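Long-range contacts in carbonic anhydrase (Coccomyxa sp. PA, PDB 3UCN), which probably catalyses the reversible hydration of carbon dioxide to hydrogencarbonate at a zinc ion, as a member of the beta-class carbonic anhydrase family: residues 43-48 with 73-78; 49-54 with 101-106. One frame throughout, in Å; residues are numbered along the deposited sequence.

In the fold
The two contacts illustrate how a metal site is built where neighbouring parallel strands end. Contact 1, its centre about 4 Å from that of the chain, supplies Cys-47; contact 2 supplies His-103 and Cys-106 and holds Asp-49, so zinc ligation joins them although their centres are 12 Å apart. Their segments alternate along the sequence, and strands 42-47 and 97-103 lie side by side in the sheet, with a probable hydrogen bond from Cys-101 N to Ile-45 O (2.9 Å). Asn-73 OD1 packs 3.4 Å from Gly-102 CA. An azide ion, probably from the crystallisation liquor, lies about 3 Å from the side chains of Cys-47 and Asp-49 and may mark the pocket beside the metal.

Contact 1 of 2, residues 43-48 with 73-78; sequences LYIGCA and NLVSNK. With ZN (zinc ion), chain C.
Asn-73 sets its CB against the backbone of Gly-46, 3.4 Å from Gly-46 C, and is the residue most covered in this contact. Its CG sits between its own backbone N and carbonyl carbon (chi1 53°), which carries the amide along the strand end as far as Cys-47. There OD1 rests 3.7 Å from Cys-47 CB, a van der Waals touch one bond back from the sulfur that binds the metal. Cys-47 SG, trans to its own N (chi1 -175°), holds the zinc ion at 2.3 Å. Further back along the strand the contact turns apolar. Ile-45 and Val-75 cross at about a right angle, methyl against methyl, with Ile-45 CG2 4.0 Å from Val-75 CG2. The CD1 end of the isoleucine is close to that same methyl. No hydrogen bond joins the segments, so the direct contact between them is van der Waals packing. Strand 42-47 runs between strands 65-70 and 97-103, and the loop leads from strand 65-70 into helix 80-92. Helix 146-167 covers the loop, Asn-157 meeting Asn-73 and Gln-161 accepting from Val-75 N, while Met-83 of helix 80-92 also packs on Val-75.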
loop_
_atom_site.group_PDB
_atom_site.type_symbol
_atom_site.label_atom_id
_atom_site.label_comp_id
_atom_site.label_asym_id
_atom_site.label_seq_id
_atom_site.Cartn_x
_atom_site.Cartn_y
_atom_site.Cartn_z
ATOM N N LEU A 43 7.349 -10.330 -19.385
ATOM C CA LEU A 43 7.255 -10.060 -17.949
ATOM C C LEU A 43 6.961 -11.362 -17.277
ATOM O O LEU A 43 6.109 -12.063 -17.731
ATOM C CB LEU A 43 6.100 -9.129 -17.637
ATOM C CG LEU A 43 5.660 -8.864 -16.184
ATOM C CD1 LEU A 43 6.812 -8.430 -15.241
ATOM C CD2 LEU A 43 4.513 -7.801 -16.177
ATOM N N TYR A 44 7.633 -11.681 -16.177
ATOM C CA TYR A 44 7.319 -12.852 -15.395
ATOM C C TYR A 44 6.952 -12.415 -13.963
ATOM O O TYR A 44 7.663 -11.599 -13.342
ATOM C CB TYR A 44 8.514 -13.723 -15.360
ATOM C CG TYR A 44 8.524 -14.879 -14.331
ATOM C CD1 TYR A 44 8.254 -16.201 -14.731
ATOM C CD2 TYR A 44 8.886 -14.667 -13.016
ATOM C CE1 TYR A 44 8.343 -17.279 -13.831
ATOM C CE2 TYR A 44 8.969 -15.749 -12.100
ATOM C CZ TYR A 44 8.694 -17.047 -12.525
ATOM O OH TYR A 44 8.772 -18.069 -11.645
ATOM N N ILE A 45 5.825 -12.940 -13.478
ATOM C CA ILE A 45 5.371 -12.735 -12.122
ATOM C C ILE A 45 5.396 -14.128 -11.463
ATOM O O ILE A 45 4.666 -15.004 -11.880
ATOM C CB ILE A 45 3.989 -12.140 -12.130
ATOM C CG1 ILE A 45 4.017 -10.790 -12.858
ATOM C CG2 ILE A 45 3.435 -11.985 -10.694
ATOM C CD1 ILE A 45 2.681 -10.320 -13.240
ATOM N N GLY A 46 6.256 -14.351 -10.479
ATOM C CA GLY A 46 6.291 -15.636 -9.793
ATOM C C GLY A 46 6.627 -15.434 -8.330
ATOM O O GLY A 46 6.614 -14.296 -7.814
ATOM N N CYS A 47 6.929 -16.529 -7.622
ATOM C CA CYS A 47 7.013 -16.473 -6.177
ATOM C C CYS A 47 8.440 -16.175 -5.838
ATOM O O CYS A 47 9.359 -16.574 -6.576
ATOM C CB CYS A 47 6.551 -17.812 -5.583
ATOM S SG CYS A 47 6.480 -17.759 -3.709
ATOM N N ALA A 48 8.620 -15.479 -4.726
ATOM C CA ALA A 48 9.919 -15.254 -4.097
ATOM C C ALA A 48 10.674 -16.524 -3.672
ATOM O O ALA A 48 11.868 -16.489 -3.428
ATOM C CB ALA A 48 9.754 -14.395 -2.894
ATOM N N ASN A 73 3.360 -15.174 -5.422
ATOM C CA ASN A 73 3.029 -14.685 -6.792
ATOM C C ASN A 73 1.649 -13.989 -6.975
ATOM O O ASN A 73 0.849 -14.354 -7.887
ATOM C CB ASN A 73 3.263 -15.783 -7.884
ATOM C CG ASN A 73 2.559 -17.088 -7.595
ATOM O OD1 ASN A 73 3.150 -17.989 -6.961
ATOM N ND2 ASN A 73 1.281 -17.196 -7.984
ATOM N N LEU A 74 1.393 -12.954 -6.146
ATOM C CA LEU A 74 0.095 -12.313 -6.107
ATOM C C LEU A 74 0.077 -11.064 -6.978
ATOM O O LEU A 74 1.085 -10.319 -7.005
ATOM C CB LEU A 74 -0.233 -11.877 -4.660
ATOM C CG LEU A 74 -0.175 -12.968 -3.566
ATOM C CD1 LEU A 74 -0.482 -12.231 -2.233
ATOM C CD2 LEU A 74 -1.166 -14.104 -3.851
ATOM N N VAL A 75 -1.079 -10.765 -7.585
ATOM C CA VAL A 75 -1.205 -9.538 -8.409
ATOM C C VAL A 75 -2.436 -8.858 -7.883
ATOM O O VAL A 75 -3.533 -9.451 -7.885
ATOM C CB VAL A 75 -1.511 -9.911 -9.862
ATOM C CG1 VAL A 75 -1.825 -8.617 -10.751
ATOM C CG2 VAL A 75 -0.360 -10.804 -10.417
ATOM N N SER A 76 -2.309 -7.631 -7.449
ATOM C CA SER A 76 -3.496 -6.933 -7.018
ATOM C C SER A 76 -3.396 -5.505 -7.581
ATOM O O SER A 76 -2.314 -4.948 -7.651
ATOM C CB SER A 76 -3.418 -6.901 -5.492
ATOM O OG SER A 76 -4.187 -5.851 -4.987
ATOM N N ASN A 77 -4.497 -4.903 -7.989
ATOM C CA ASN A 77 -4.489 -3.530 -8.493
ATOM C C ASN A 77 -4.011 -2.558 -7.405
ATOM O O ASN A 77 -3.682 -1.434 -7.730
ATOM C CB ASN A 77 -5.932 -3.062 -8.834
ATOM C CG ASN A 77 -6.513 -3.788 -10.070
ATOM O OD1 ASN A 77 -5.769 -4.339 -10.879
ATOM N ND2 ASN A 77 -7.845 -3.792 -10.210
ATOM N N LYS A 78 -4.104 -2.948 -6.133
ATOM C CA LYS A 78 -3.767 -2.024 -5.078
ATOM C C LYS A 78 -2.345 -2.197 -4.567
ATOM O O LYS A 78 -1.972 -1.507 -3.654
ATOM C CB LYS A 78 -4.844 -1.980 -3.966
ATOM C CG LYS A 78 -6.179 -1.332 -4.590
ATOM C CD LYS A 78 -7.402 -1.498 -3.673
ATOM C CE LYS A 78 -7.214 -0.730 -2.349
ATOM N NZ LYS A 78 -8.585 -0.581 -1.712
HETATM ZN ZN ZN C . 5.799 -19.900 -3.171
#

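Contact 2 of 2, residues 49-54 with 101-106. With ZN (zinc ion), chain C.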
loop_
_atom_site.group_PDB
_atom_site.type_symbol
_atom_site.label_atom_id
_atom_site.label_comp_id
_atom_site.label_asym_id
_atom_site.label_seq_id
_atom_site.Cartn_x
_atom_site.Cartn_y
_atom_site.Cartn_z
ATOM N N ASP A 49 9.959 -17.615 -3.493
ATOM C CA ASP A 49 10.585 -18.933 -3.172
ATOM C C ASP A 49 11.977 -19.162 -3.832
ATOM O O ASP A 49 12.135 -19.111 -5.062
ATOM C CB ASP A 49 9.637 -20.047 -3.626
ATOM C CG ASP A 49 10.073 -21.432 -3.104
ATOM O OD1 ASP A 49 10.956 -22.062 -3.736
ATOM O OD2 ASP A 49 9.549 -21.885 -2.058
ATOM N N SER A 50 12.972 -19.463 -3.010
ATOM C CA SER A 50 14.364 -19.712 -3.533
ATOM C C SER A 50 14.538 -20.820 -4.573
ATOM O O SER A 50 15.624 -20.955 -5.125
ATOM C CB SER A 50 15.298 -20.046 -2.392
ATOM O OG SER A 50 14.905 -21.293 -1.836
ATOM N N ARG A 51 13.540 -21.637 -4.835
ATOM C CA ARG A 51 13.789 -22.689 -5.809
ATOM C C ARG A 51 13.330 -22.350 -7.191
ATOM O O ARG A 51 13.381 -23.215 -8.064
ATOM C CB ARG A 51 13.181 -24.012 -5.371
ATOM C CG ARG A 51 13.684 -24.378 -3.958
ATOM C CD ARG A 51 12.703 -25.350 -3.350
ATOM N NE ARG A 51 11.482 -24.689 -2.887
ATOM C CZ ARG A 51 10.398 -25.347 -2.481
ATOM N NH1 ARG A 51 10.399 -26.670 -2.506
ATOM N NH2 ARG A 51 9.317 -24.696 -2.045
ATOM N N VAL A 52 12.888 -21.106 -7.410
ATOM C CA VAL A 52 12.161 -20.828 -8.633
ATOM C C VAL A 52 12.730 -19.590 -9.284
ATOM O O VAL A 52 12.246 -18.458 -9.034
ATOM C CB VAL A 52 10.592 -20.642 -8.467
ATOM C CG1 VAL A 52 9.856 -20.837 -9.871
ATOM C CG2 VAL A 52 10.005 -21.555 -7.398
ATOM N N SER A 53 13.732 -19.793 -10.146
ATOM C CA SER A 53 14.359 -18.667 -10.777
ATOM C C SER A 53 14.053 -18.603 -12.264
ATOM O O SER A 53 14.491 -19.466 -13.007
ATOM C CB SER A 53 15.842 -18.731 -10.511
ATOM O OG SER A 53 16.423 -17.814 -11.414
ATOM N N PRO A 54 13.250 -17.625 -12.716
ATOM C CA PRO A 54 12.761 -17.724 -14.116
ATOM C C PRO A 54 13.861 -17.813 -15.187
ATOM O O PRO A 54 13.782 -18.672 -16.080
ATOM C CB PRO A 54 11.950 -16.421 -14.317
ATOM C CG PRO A 54 12.312 -15.539 -13.069
ATOM C CD PRO A 54 12.674 -16.466 -12.003
ATOM N N CYS A 101 3.379 -17.373 -12.882
ATOM C CA CYS A 101 3.815 -18.679 -12.553
ATOM C C CYS A 101 3.659 -18.956 -11.059
ATOM O O CYS A 101 4.106 -18.205 -10.210
ATOM C CB CYS A 101 5.269 -18.760 -12.997
ATOM S SG CYS A 101 6.174 -20.288 -12.579
ATOM N N GLY A 102 3.029 -20.065 -10.710
ATOM C CA GLY A 102 3.036 -20.501 -9.302
ATOM C C GLY A 102 3.849 -21.767 -9.261
ATOM O O GLY A 102 4.403 -22.200 -10.296
ATOM N N HIS A 103 3.948 -22.372 -8.078
ATOM C CA HIS A 103 4.693 -23.574 -7.988
ATOM C C HIS A 103 4.215 -24.460 -6.823
ATOM O O HIS A 103 3.751 -23.942 -5.744
ATOM C CB HIS A 103 6.151 -23.217 -7.755
ATOM C CG HIS A 103 6.387 -22.624 -6.405
ATOM N ND1 HIS A 103 6.897 -23.356 -5.361
ATOM C CD2 HIS A 103 6.081 -21.393 -5.895
ATOM C CE1 HIS A 103 6.985 -22.593 -4.282
ATOM N NE2 HIS A 103 6.482 -21.402 -4.579
ATOM N N TYR A 104 4.399 -25.779 -6.974
ATOM C CA TYR A 104 3.971 -26.682 -5.918
ATOM C C TYR A 104 4.874 -26.478 -4.743
ATOM O O TYR A 104 5.999 -25.998 -4.896
ATOM C CB TYR A 104 3.922 -28.148 -6.401
ATOM C CG TYR A 104 2.891 -28.306 -7.521
ATOM C CD1 TYR A 104 3.278 -28.526 -8.854
ATOM C CD2 TYR A 104 1.523 -28.192 -7.247
ATOM C CE1 TYR A 104 2.314 -28.668 -9.875
ATOM C CE2 TYR A 104 0.561 -28.351 -8.251
ATOM C CZ TYR A 104 0.972 -28.577 -9.546
ATOM O OH TYR A 104 0.007 -28.658 -10.502
ATOM N N ASN A 105 4.387 -26.845 -3.563
ATOM C CA ASN A 105 5.138 -26.736 -2.347
ATOM C C ASN A 105 5.386 -25.265 -1.998
ATOM O O ASN A 105 6.349 -24.905 -1.315
ATOM C CB ASN A 105 6.399 -27.580 -2.411
ATOM C CG ASN A 105 7.022 -27.772 -1.061
ATOM O OD1 ASN A 105 8.089 -27.251 -0.796
ATOM N ND2 ASN A 105 6.344 -28.511 -0.169
ATOM N N CYS A 106 4.483 -24.411 -2.495
ATOM C CA CYS A 106 4.443 -22.994 -2.163
ATOM C C CYS A 106 3.990 -22.720 -0.702
ATOM O O CYS A 106 2.827 -22.930 -0.331
ATOM C CB CYS A 106 3.547 -22.295 -3.179
ATOM S SG CYS A 106 3.546 -20.531 -2.871
HETATM ZN ZN ZN C . 5.799 -19.900 -3.171
#
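Arg-51 reaches across to Asn-105 with the two terminal nitrogens of its guanidinium. NH1 and NH2 approach Asn-105 OD1 from opposite faces of the amide, at 2.9 Å and 3.1 Å, and the two flat groups stand nearly perpendicular (83°). NH2 also donates to Asn-105 O, from above the carbonyl plane. The neighbouring NE/NH2 edge, sharing NH2 with that grip, forms a salt bridge with Asp-49: NE goes to OD1, and NH2 to OD2 at 2.8 Å in an almost straight bond (172°). Asp-49 OD1 further accepts from Arg-51 N, an Asx turn, so the carboxylate is held at both oxygens. A leucine in place of Arg-51 would probably leave the carboxylate without its cationic mate, held by the backbone N bond at OD1 but freer to turn, and Asn-105 OD1 and O without their donors from this side chain.

Packing places carbon atoms over both faces of the His-103 ring. Val-52 CG2 makes a CH-pi contact over one, 4.1 Å from the ring centroid, and Cys-106 CB lies over the opposite face toward the rim. Separately, polar Asp-49 OD2 comes within 3.5 Å of His-103 CE1.

The zinc ion is bound by His-103 NE2 at 2.2 Å and by Cys-106 SG at 2.4 Å; Cys-47 SG is a third protein ligand, and a fourth atom fills the remaining position. Asp-49 is known as a zinc ligand in this protein, yet here OD2 stands 4.4 Å from the zinc ion. The chemistry is that of the Asp-Arg pair of beta-class carbonic anhydrases, in which the aspartate pairs with the arginine instead of the metal, consistent here with a small fourth ligand, probably the nearby azide ion.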